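PDB 4F43: protelomerase from Agrobacterium tumefaciens, which cuts replicated chromosome ends and reseals the strands as covalently closed hairpin telomeres, which it also protects, and is held here with hairpin DNA. Local coordinates for residues E81-G84 and D85-M89; M99-E102 and A103-V106; V127-I130 and C131-L135; G191-G195 and I196-I200; P310-R313 and D314-L317. The protein carries 1 engineered substitution. All blocks are in the same frame, centred on the assembly; numbering follows the deposited sequence.

Contact 1: residues E81-G84 and D85-M89; sequences EAFG and DDHPM
Phe83 and His87 are brought together where the backbone leaves helix 65-82 at Gly84, whose positive phi breaks the helical path and swings the chain round toward the next helix. The motif is a tight helix-to-helix connection: a glycine exit at one end and, at the other, a histidine side chain capping the start of helix 89-92. Gly84 adopts backbone angles in which a side chain would collide with the carbonyl oxygen of Phe83, and glycine is suited to them.

Across the turn the two rings meet at a slant, their planes 45° apart and their centroids 4.9 Å from each other, an aromatic pair that is neither stacked nor edge-to-face. The nearest atoms are Phe83 CB and His87 CD2, at 3.8 Å, while NE2 of the histidine hangs over one face of the phenyl ring, toward its rim. His87 reaches this position with CG swung away from its own backbone N (chi1 -156°). Both residues are buried, each packing on Met40 of helix 28-40, and His87 also touches Met49 of helix 46-59, so the turn is pinned against the neighbouring helices.

The polar side faces outward: Asp85, exposed, turns OD1 back to a salt bridge with Arg80. Meanwhile the imidazole is steadied from its own segment, with Pro88 CD lying against one face. Its orientation is fixed by the cap itself, in which Met89 N donates to His87 ND1 over 3.1 Å, close to the ring plane and with an N-H...N angle of 159°.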
# COMPACT_ATOMS: atom_id res chain seq x y z
N GLU A 81 0.47 -3.54 -22.01
CA GLU A 81 -0.21 -4.83 -22.09
C GLU A 81 -0.60 -5.18 -23.52
O GLU A 81 -0.45 -6.32 -23.96
CB GLU A 81 -1.44 -4.85 -21.19
CG GLU A 81 -2.19 -6.18 -21.18
CD GLU A 81 -3.47 -6.12 -20.37
OE1 GLU A 81 -4.04 -7.19 -20.08
OE2 GLU A 81 -3.91 -5.00 -20.03
N ALA A 82 -1.10 -4.18 -24.25
CA ALA A 82 -1.62 -4.41 -25.59
C ALA A 82 -0.52 -4.57 -26.64
O ALA A 82 -0.55 -5.53 -27.42
CB ALA A 82 -2.56 -3.28 -25.98
N PHE A 83 0.44 -3.66 -26.66
CA PHE A 83 1.46 -3.64 -27.71
C PHE A 83 2.82 -4.11 -27.21
O PHE A 83 3.36 -5.09 -27.72
CB PHE A 83 1.56 -2.25 -28.33
CG PHE A 83 0.25 -1.73 -28.84
CD1 PHE A 83 -0.19 -2.03 -30.12
CD2 PHE A 83 -0.56 -0.94 -28.04
CE1 PHE A 83 -1.40 -1.56 -30.59
CE2 PHE A 83 -1.77 -0.47 -28.50
CZ PHE A 83 -2.19 -0.78 -29.78
N GLY A 84 3.37 -3.41 -26.23
CA GLY A 84 4.66 -3.79 -25.67
C GLY A 84 5.44 -2.62 -25.10
O GLY A 84 4.93 -1.50 -25.00
N ASP A 85 6.68 -2.89 -24.71
CA ASP A 85 7.54 -1.88 -24.11
C ASP A 85 8.38 -1.17 -25.17
O ASP A 85 9.34 -0.47 -24.84
CB ASP A 85 8.46 -2.52 -23.07
CG ASP A 85 7.70 -3.22 -21.97
OD1 ASP A 85 6.66 -2.69 -21.53
OD2 ASP A 85 8.15 -4.31 -21.54
N ASP A 86 8.02 -1.35 -26.43
CA ASP A 86 8.81 -0.80 -27.53
C ASP A 86 8.01 0.21 -28.35
O ASP A 86 8.54 0.82 -29.29
CB ASP A 86 9.30 -1.92 -28.44
CG ASP A 86 9.72 -3.16 -27.66
OD1 ASP A 86 8.87 -4.05 -27.47
OD2 ASP A 86 10.89 -3.23 -27.25
N HIS A 87 6.74 0.39 -28.01
CA HIS A 87 5.86 1.26 -28.77
C HIS A 87 6.17 2.73 -28.51
O HIS A 87 6.35 3.14 -27.36
CB HIS A 87 4.40 0.96 -28.46
CG HIS A 87 3.45 1.35 -29.54
ND1 HIS A 87 3.01 2.64 -29.72
CD2 HIS A 87 2.86 0.62 -30.52
CE1 HIS A 87 2.19 2.69 -30.75
NE2 HIS A 87 2.08 1.47 -31.25
N PRO A 88 6.23 3.55 -29.58
CA PRO A 88 6.54 4.98 -29.50
C PRO A 88 5.53 5.77 -28.68
O PRO A 88 5.85 6.84 -28.18
CB PRO A 88 6.49 5.42 -30.97
CG PRO A 88 6.72 4.18 -31.76
CD PRO A 88 6.05 3.10 -30.97
N MET A 89 4.32 5.23 -28.55
CA MET A 89 3.26 5.89 -27.80
C MET A 89 3.64 6.06 -26.34
O MET A 89 3.17 6.98 -25.67
CB MET A 89 1.96 5.10 -27.91
CG MET A 89 0.73 5.89 -27.53
SD MET A 89 0.69 7.44 -28.45
CE MET A 89 -0.98 7.99 -28.10

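Contact 2: residues M99-E102 and A103-V106; sequences MYDE and ARRV. With nucleotides of chain B.
Met99 to Val106 wind as regular alpha helix, the first class of interaction here being backbone bonds: Ala103, Arg104, Arg105 and Val106 each donate N-H to the carbonyl four residues back, at Met99, Tyr100, Asp101 and Glu102.

Ionic pairs form the second class, spaced three residues apart. Asp101 OD1 stands 3.5 Å from Arg104 NH1, their planes nearly parallel, 17° apart, though the oxygen approaches the guanidinium obliquely. The other pair is much closer, Glu102 OE2 to Arg105 NH2 at 2.6 Å, but its planes are almost perpendicular (89°). Glu102 gets there by bending its chain at chi2 (76°). Arg105 is held further by Glu109 at NH1, and Val106 CG2 sits 3.5 Å above the centre of its guanidinium plane.

Packing on DNA is the third. The Tyr100 ring is sandwiched, with Met99 CE over one face and O4' of DA19 of chain B over the opposite one; Tyr100 CE2 approaches O5' of that nucleotide to 3.1 Å.

Tyr100 and Arg104 pack on sugars of the DNA, while the Glu102-Arg105 pair projects from another side of the helix. This is consistent with a DNA-contacting helix packed on helix 65-82 through Met99 and Tyr100.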
# COMPACT_ATOMS: atom_id res chain seq x y z
N MET A 99 4.24 18.73 -14.13
CA MET A 99 3.17 18.21 -13.28
C MET A 99 3.75 17.31 -12.19
O MET A 99 3.38 17.41 -11.02
CB MET A 99 2.15 17.44 -14.12
CG MET A 99 1.02 16.81 -13.32
SD MET A 99 -0.18 15.97 -14.38
CE MET A 99 0.88 14.77 -15.20
N TYR A 100 4.66 16.44 -12.59
CA TYR A 100 5.32 15.52 -11.67
C TYR A 100 6.16 16.26 -10.64
O TYR A 100 6.26 15.84 -9.48
CB TYR A 100 6.18 14.52 -12.44
CG TYR A 100 5.39 13.58 -13.31
CD1 TYR A 100 4.31 12.87 -12.80
CD2 TYR A 100 5.71 13.40 -14.65
CE1 TYR A 100 3.57 12.01 -13.59
CE2 TYR A 100 4.97 12.54 -15.45
CZ TYR A 100 3.91 11.85 -14.91
OH TYR A 100 3.18 11.00 -15.71
N ASP A 101 6.77 17.37 -11.06
CA ASP A 101 7.58 18.18 -10.16
C ASP A 101 6.72 18.88 -9.12
O ASP A 101 7.10 18.97 -7.95
CB ASP A 101 8.39 19.21 -10.95
CG ASP A 101 9.39 18.57 -11.90
OD1 ASP A 101 9.66 17.36 -11.75
OD2 ASP A 101 9.92 19.28 -12.78
N GLU A 102 5.56 19.38 -9.55
CA GLU A 102 4.61 19.98 -8.63
C GLU A 102 4.11 18.93 -7.65
O GLU A 102 3.94 19.21 -6.46
CB GLU A 102 3.44 20.60 -9.40
CG GLU A 102 2.39 21.27 -8.53
CD GLU A 102 2.84 22.62 -7.98
OE1 GLU A 102 3.97 23.05 -8.29
OE2 GLU A 102 2.05 23.25 -7.25
N ALA A 103 3.88 17.72 -8.16
CA ALA A 103 3.45 16.61 -7.32
C ALA A 103 4.48 16.30 -6.23
O ALA A 103 4.13 16.20 -5.05
CB ALA A 103 3.20 15.37 -8.17
N ARG A 104 5.73 16.15 -6.64
CA ARG A 104 6.82 15.89 -5.70
C ARG A 104 6.95 16.99 -4.66
O ARG A 104 7.05 16.72 -3.45
CB ARG A 104 8.14 15.73 -6.47
CG ARG A 104 9.38 15.71 -5.59
CD ARG A 104 10.55 15.05 -6.30
NE ARG A 104 10.89 15.71 -7.56
CZ ARG A 104 11.74 15.21 -8.46
NH1 ARG A 104 11.98 15.88 -9.58
NH2 ARG A 104 12.33 14.05 -8.23
N ARG A 105 6.94 18.24 -5.14
CA ARG A 105 6.99 19.41 -4.28
C ARG A 105 5.90 19.37 -3.21
O ARG A 105 6.18 19.51 -2.02
CB ARG A 105 6.84 20.69 -5.11
CG ARG A 105 6.63 21.94 -4.27
CD ARG A 105 5.40 22.71 -4.73
NE ARG A 105 4.42 22.86 -3.66
CZ ARG A 105 3.24 23.47 -3.79
NH1 ARG A 105 2.41 23.56 -2.76
NH2 ARG A 105 2.90 24.00 -4.96
N VAL A 106 4.66 19.18 -3.64
CA VAL A 106 3.52 19.12 -2.73
C VAL A 106 3.68 17.98 -1.72
O VAL A 106 3.39 18.14 -0.54
CB VAL A 106 2.18 18.99 -3.49
CG1 VAL A 106 1.05 18.71 -2.52
CG2 VAL A 106 1.90 20.25 -4.29
P DA B 19 7.91 10.03 -17.32
OP1 DA B 19 7.72 8.82 -18.16
OP2 DA B 19 8.11 11.35 -17.95
O5' DA B 19 6.66 10.15 -16.32
C5' DA B 19 5.81 9.04 -16.08
C4' DA B 19 6.32 8.14 -14.97
O4' DA B 19 6.68 8.92 -13.80
C3' DA B 19 5.29 7.17 -14.40
O3' DA B 19 5.17 6.01 -15.20
C2' DA B 19 5.88 6.83 -13.03
C1' DA B 19 6.83 7.99 -12.74
N9 DA B 19 6.57 8.64 -11.46
C8 DA B 19 6.16 9.93 -11.24
N7 DA B 19 6.02 10.22 -9.96
C5 DA B 19 6.37 9.05 -9.31
C6 DA B 19 6.43 8.70 -7.94
N6 DA B 19 6.13 9.54 -6.94
N1 DA B 19 6.82 7.45 -7.64
C2 DA B 19 7.13 6.60 -8.63
N3 DA B 19 7.11 6.82 -9.94
C4 DA B 19 6.71 8.07 -10.22

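Contact 3: residues V127-I130 and C131-L135; sequences VLKI and CEDCL
Val127 O accepts from Cys131 N at 2.9 Å, and the same step of four residues satisfies Leu128 O through Glu132 N and Lys129 O through Asp133 N. Ile130 O has two donors: Cys134 N at 2.9 Å with an N-H...O angle of 146°, and Asp133 N, a weak bond at 3.2 Å. Near the end of the helix Ile130 O is thus shared, and Leu135 N still reaches Cys131 O.

Among the side chains, Lys129 and Asp133 cross one turn apart. The salt bridge between Lys129 NZ and Asp133 OD2 is long, 3.8 Å; it is the methylene before the amine that comes closest, Lys129 CE lying 3.2 Å from Asp133 OD1. Bends at chi2 (64°) and chi4 (-51°) fold the lysine over the carboxylate. Asp133 OD2 also stands 2.9 Å from Lys129 O, an acceptor facing an acceptor, and the nearby ammonium may offset that repulsion. Glu132 sends its extended chain elsewhere, OE1 being bonded to Thr204 OG1, although Lys129 CD rests 3.5 Å from Glu132 OE2.

The apolar side of helix 124-134 turns into the protein. Leu128 and Cys131 pack on Met150 of helix 140-151, Val127 and Ile130 meet Phe249, and just beyond the helix Leu135 fits against helix 206-217 at Thr208, Val209 and Ala212.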
# COMPACT_ATOMS: atom_id res chain seq x y z
N VAL A 127 -5.16 0.60 21.71
CA VAL A 127 -5.26 0.16 20.32
C VAL A 127 -4.49 -1.15 20.11
O VAL A 127 -5.00 -2.09 19.49
CB VAL A 127 -4.73 1.23 19.35
CG1 VAL A 127 -4.70 0.70 17.93
CG2 VAL A 127 -5.56 2.49 19.44
N LEU A 128 -3.27 -1.19 20.64
CA LEU A 128 -2.44 -2.39 20.57
C LEU A 128 -3.16 -3.57 21.22
O LEU A 128 -3.14 -4.69 20.70
CB LEU A 128 -1.10 -2.15 21.26
CG LEU A 128 -0.17 -1.14 20.59
CD1 LEU A 128 1.03 -0.84 21.48
CD2 LEU A 128 0.29 -1.67 19.24
N LYS A 129 -3.79 -3.31 22.37
CA LYS A 129 -4.55 -4.34 23.06
C LYS A 129 -5.74 -4.80 22.22
O LYS A 129 -6.05 -5.99 22.18
CB LYS A 129 -5.05 -3.82 24.41
CG LYS A 129 -5.84 -4.84 25.21
CD LYS A 129 -4.98 -6.04 25.58
CE LYS A 129 -5.84 -7.23 26.00
NZ LYS A 129 -6.84 -6.86 27.04
N ILE A 130 -6.38 -3.86 21.53
CA ILE A 130 -7.50 -4.18 20.66
C ILE A 130 -7.06 -5.10 19.52
O ILE A 130 -7.74 -6.09 19.22
CB ILE A 130 -8.16 -2.91 20.07
CG1 ILE A 130 -8.90 -2.14 21.16
CG2 ILE A 130 -9.14 -3.28 18.97
CD1 ILE A 130 -9.52 -0.85 20.68
N CYS A 131 -5.93 -4.79 18.90
CA CYS A 131 -5.39 -5.64 17.85
C CYS A 131 -5.05 -7.03 18.39
O CYS A 131 -5.40 -8.05 17.79
CB CYS A 131 -4.15 -5.00 17.22
SG CYS A 131 -4.47 -3.44 16.37
N GLU A 132 -4.40 -7.06 19.55
CA GLU A 132 -4.04 -8.31 20.21
C GLU A 132 -5.28 -9.16 20.50
O GLU A 132 -5.21 -10.39 20.49
CB GLU A 132 -3.28 -8.03 21.51
CG GLU A 132 -2.64 -9.26 22.13
CD GLU A 132 -1.97 -8.95 23.46
OE1 GLU A 132 -0.84 -9.42 23.67
OE2 GLU A 132 -2.58 -8.25 24.29
N ASP A 133 -6.40 -8.50 20.77
CA ASP A 133 -7.66 -9.19 21.01
C ASP A 133 -8.27 -9.68 19.69
O ASP A 133 -8.91 -10.72 19.65
CB ASP A 133 -8.64 -8.29 21.75
CG ASP A 133 -8.17 -7.96 23.15
OD1 ASP A 133 -7.52 -8.83 23.78
OD2 ASP A 133 -8.45 -6.84 23.63
N CYS A 134 -8.06 -8.90 18.63
CA CYS A 134 -8.52 -9.29 17.31
C CYS A 134 -7.76 -10.51 16.81
O CYS A 134 -8.24 -11.25 15.96
CB CYS A 134 -8.36 -8.13 16.32
SG CYS A 134 -9.53 -6.77 16.56
N LEU A 135 -6.56 -10.70 17.35
CA LEU A 135 -5.74 -11.85 17.00
C LEU A 135 -6.39 -13.18 17.41
O LEU A 135 -6.07 -14.23 16.86
CB LEU A 135 -4.36 -11.74 17.66
CG LEU A 135 -3.15 -11.80 16.73
CD1 LEU A 135 -3.22 -10.70 15.69
CD2 LEU A 135 -1.86 -11.71 17.52

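Contact 4: residues G191-G195 and I196-I200; sequences GTKFG and ITYEI. With nucleotides of chain B.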
# COMPACT_ATOMS: atom_id res chain seq x y z
N GLY A 191 17.67 -3.81 -5.49
CA GLY A 191 17.89 -3.78 -4.06
C GLY A 191 16.62 -3.64 -3.24
O GLY A 191 16.60 -2.95 -2.22
N THR A 192 15.55 -4.30 -3.69
CA THR A 192 14.29 -4.28 -2.97
C THR A 192 14.04 -5.62 -2.29
O THR A 192 14.81 -6.56 -2.46
CB THR A 192 13.10 -3.95 -3.90
OG1 THR A 192 12.91 -5.02 -4.82
CG2 THR A 192 13.37 -2.66 -4.66
N LYS A 193 12.96 -5.70 -1.51
CA LYS A 193 12.65 -6.91 -0.77
C LYS A 193 11.79 -7.89 -1.57
O LYS A 193 10.99 -8.63 -1.01
CB LYS A 193 11.95 -6.56 0.55
CG LYS A 193 12.76 -5.67 1.47
CD LYS A 193 14.05 -6.34 1.91
CE LYS A 193 14.83 -5.46 2.86
NZ LYS A 193 16.13 -6.08 3.24
N PHE A 194 11.97 -7.88 -2.89
CA PHE A 194 11.22 -8.78 -3.76
C PHE A 194 11.73 -10.21 -3.63
O PHE A 194 12.87 -10.50 -3.98
CB PHE A 194 11.31 -8.32 -5.21
CG PHE A 194 10.55 -9.19 -6.17
CD1 PHE A 194 9.16 -9.12 -6.25
CD2 PHE A 194 11.21 -10.08 -7.00
CE1 PHE A 194 8.46 -9.92 -7.13
CE2 PHE A 194 10.52 -10.88 -7.88
CZ PHE A 194 9.14 -10.80 -7.94
N GLY A 195 10.88 -11.09 -3.12
CA GLY A 195 11.25 -12.48 -2.92
C GLY A 195 12.29 -12.63 -1.82
O GLY A 195 13.07 -13.58 -1.81
N ILE A 196 12.29 -11.67 -0.89
CA ILE A 196 13.27 -11.66 0.19
C ILE A 196 12.62 -11.95 1.54
O ILE A 196 11.74 -11.22 1.99
CB ILE A 196 14.01 -10.31 0.27
CG1 ILE A 196 14.82 -10.08 -1.00
CG2 ILE A 196 14.90 -10.27 1.50
CD1 ILE A 196 15.90 -11.12 -1.24
N THR A 197 13.06 -13.02 2.18
CA THR A 197 12.59 -13.37 3.52
C THR A 197 13.47 -12.73 4.57
O THR A 197 14.62 -13.14 4.77
CB THR A 197 12.57 -14.89 3.73
OG1 THR A 197 13.89 -15.42 3.56
CG2 THR A 197 11.63 -15.56 2.74
N TYR A 198 12.95 -11.71 5.25
CA TYR A 198 13.72 -10.99 6.25
C TYR A 198 13.02 -10.94 7.61
O TYR A 198 11.81 -11.15 7.70
CB TYR A 198 14.07 -9.57 5.77
CG TYR A 198 12.89 -8.65 5.57
CD1 TYR A 198 12.63 -7.62 6.47
CD2 TYR A 198 12.02 -8.81 4.49
CE1 TYR A 198 11.56 -6.77 6.29
CE2 TYR A 198 10.94 -7.97 4.31
CZ TYR A 198 10.71 -6.95 5.22
OH TYR A 198 9.64 -6.11 5.05
N GLU A 199 13.79 -10.67 8.65
CA GLU A 199 13.29 -10.71 10.02
C GLU A 199 12.67 -9.39 10.45
O GLU A 199 13.25 -8.32 10.26
CB GLU A 199 14.42 -11.11 10.98
CG GLU A 199 13.96 -11.46 12.39
CD GLU A 199 15.09 -11.97 13.25
OE1 GLU A 199 15.10 -13.18 13.57
OE2 GLU A 199 15.98 -11.17 13.62
N ILE A 200 11.48 -9.47 11.04
CA ILE A 200 10.76 -8.29 11.52
C ILE A 200 10.32 -8.46 12.97
O ILE A 200 10.06 -9.58 13.41
CB ILE A 200 9.51 -8.00 10.65
CG1 ILE A 200 8.59 -9.21 10.62
CG2 ILE A 200 9.92 -7.59 9.25
CD1 ILE A 200 7.28 -8.97 9.91
P DC B 15 10.84 0.29 -2.17
OP1 DC B 15 10.82 -1.18 -1.97
OP2 DC B 15 11.60 1.15 -1.24
O5' DC B 15 11.36 0.59 -3.65
C5' DC B 15 10.76 -0.08 -4.76
C4' DC B 15 11.07 0.61 -6.08
O4' DC B 15 10.50 1.95 -6.08
C3' DC B 15 12.55 0.79 -6.41
O3' DC B 15 12.76 0.57 -7.80
C2' DC B 15 12.79 2.24 -6.04
C1' DC B 15 11.49 2.83 -6.56
N1 DC B 15 11.21 4.21 -6.09
C2 DC B 15 10.58 5.10 -6.95
O2 DC B 15 10.27 4.73 -8.09
N3 DC B 15 10.32 6.36 -6.52
C4 DC B 15 10.68 6.72 -5.28
N4 DC B 15 10.40 7.97 -4.89
C5 DC B 15 11.32 5.81 -4.39
C6 DC B 15 11.57 4.57 -4.82
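Lys193 and Ile196 close a type II beta turn that brings the chain toward strand 198-201, an outermost strand of the four-stranded antiparallel sheet. Gly195, with phi of 68°, fills the third position of the turn, where positive phi is the rule for type II. The bond that closes it, Ile196 N to Lys193 O, is weak at 3.3 Å, though the N-H points fairly straight at the oxygen (152°).

The packed part lies between Lys193 and Tyr198. A bend at chi2 (-63°) takes the aliphatic chain of the lysine across the ring at about a right angle, with CD 4.1 Å above one face and toward the rim, and CG equally far from Tyr198 CE2. Lys193 NZ is 5.1 Å from the ring centroid, so any cation-pi attraction is slight. Ile196 adds its CG2 methyl, 4.0 Å from Lys193 CD, and its carbonyl oxygen lies in the plane of the tyrosine at the edge. The buried ring also rests on Arg153, and its hydroxyl makes a weak bond with Gln183 OE1.

The turn's other side is loose. Phe194 points away from the strand and stays exposed, although it touches Thr186; Gly195, Ile196 and Thr197 are likewise exposed. Just before the turn the loop is tied down again, Gly191 bonding through its backbone to Asn295 and Thr192 meeting the DNA. There the methyl, not the hydroxyl, makes the approach: Thr192 CG2 packs 3.7 Å from C5' of DC15 of chain B.

Contact 5: residues P310-R313 and D314-L317; sequences PEDR and DNAL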
# COMPACT_ATOMS: atom_id res chain seq x y z
N PRO A 310 3.26 9.16 24.02
CA PRO A 310 2.93 9.92 25.23
C PRO A 310 4.10 10.02 26.21
O PRO A 310 4.31 11.08 26.80
CB PRO A 310 1.81 9.09 25.86
CG PRO A 310 1.19 8.38 24.73
CD PRO A 310 2.29 8.08 23.77
N GLU A 311 4.84 8.93 26.38
CA GLU A 311 5.98 8.92 27.30
C GLU A 311 7.11 9.83 26.81
O GLU A 311 7.75 10.51 27.61
CB GLU A 311 6.49 7.49 27.52
CG GLU A 311 6.40 6.59 26.30
CD GLU A 311 5.31 5.54 26.43
OE1 GLU A 311 4.17 5.91 26.78
OE2 GLU A 311 5.60 4.35 26.18
N ASP A 312 7.35 9.83 25.51
CA ASP A 312 8.35 10.71 24.92
C ASP A 312 7.93 12.16 25.10
O ASP A 312 8.74 13.01 25.48
CB ASP A 312 8.53 10.40 23.43
CG ASP A 312 8.97 8.97 23.18
OD1 ASP A 312 9.53 8.35 24.11
OD2 ASP A 312 8.76 8.47 22.05
N ARG A 313 6.65 12.43 24.84
CA ARG A 313 6.07 13.75 25.04
C ARG A 313 6.24 14.18 26.49
O ARG A 313 6.46 15.36 26.78
CB ARG A 313 4.58 13.73 24.67
CG ARG A 313 3.89 15.09 24.61
CD ARG A 313 3.30 15.48 25.96
NE ARG A 313 2.71 14.34 26.66
CZ ARG A 313 1.43 13.99 26.59
NH1 ARG A 313 0.58 14.71 25.85
NH2 ARG A 313 0.99 12.94 27.25
N ASP A 314 6.16 13.22 27.41
CA ASP A 314 6.30 13.50 28.83
C ASP A 314 7.74 13.85 29.20
O ASP A 314 8.01 14.94 29.70
CB ASP A 314 5.82 12.31 29.67
CG ASP A 314 4.30 12.20 29.69
OD1 ASP A 314 3.63 13.23 29.47
OD2 ASP A 314 3.79 11.09 29.94
N ASN A 315 8.67 12.92 28.95
CA ASN A 315 10.06 13.14 29.34
C ASN A 315 10.78 14.20 28.51
O ASN A 315 11.89 14.60 28.84
CB ASN A 315 10.84 11.82 29.37
CG ASN A 315 10.88 11.12 28.02
OD1 ASN A 315 11.18 11.73 26.99
ND2 ASN A 315 10.57 9.83 28.02
N ALA A 316 10.15 14.65 27.43
CA ALA A 316 10.67 15.79 26.67
C ALA A 316 10.29 17.08 27.39
O ALA A 316 10.98 18.09 27.27
CB ALA A 316 10.12 15.79 25.26
N LEU A 317 9.20 17.03 28.14
CA LEU A 317 8.77 18.16 28.95
C LEU A 317 9.42 18.10 30.33
O LEU A 317 9.24 18.99 31.15
CB LEU A 317 7.24 18.18 29.08
CG LEU A 317 6.46 18.50 27.81
CD1 LEU A 317 4.97 18.54 28.08
CD2 LEU A 317 6.94 19.82 27.21
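Arg313 presents the edge of its guanidinium, near the plane, to Asp314 OD1. NE is the donor, 3.2 Å from that oxygen with an N-H...O angle of 139°, and NH2 of Arg313 stands slightly farther, 3.5 Å from OD1. The carboxylate is met otherwise: NE comes from above its plane, 53° out of it, although the two planes are only 26° apart. Arg313 NH1 makes a long, weak ion pair with Glu122. Bends at chi2 and chi3 fold the arginine back over its neighbour, and Arg313 CD then lies 4.1 Å from Leu317 CD1.

Underneath, helix 310-316 runs on backbone bonds from Asp314 N to Pro310 O, Asn315 N to Glu311 O and Ala316 N to Asp312 O; the next one, Leu317 N to Arg313 O, is weak, and Leu317 N bonds better to Asp314 O, three residues back. Glu311 turns from this surface to Tyr124, which bonds its OE2, and Glu311 and Asp312 touch His274 of helix 263-276.

Asp314 OD2 stands 3.2 Å from Pro310 O, acceptor against acceptor; the arginine at OD1 may partly offset this. With a bent hydrogen bond and an approach from above the carboxylate, the salt bridge should be a modest surface interaction.

The five contacts follow one another along the chain without interleaving. Contact 1 joins helices 65-82 and 89-92 among the N-terminal helices, and contact 2 lies on helix 97-115. The centres of contacts 1 and 2 are about 26 Å apart. Contacts 3 and 4 both belong to the telomere resolvase catalytic domain, one on helix 124-134, the other at strand 198-201, with nearest atoms about 12 Å apart. Contact 5 is on the last helix; its nearest atoms come within about 8 Å of contact 3, whereas its centre is about 55 Å from that of contact 1. Contacts 2 and 4 both touch chain B, so the hairpin DNA is met by the N-terminal part and the catalytic domain alike.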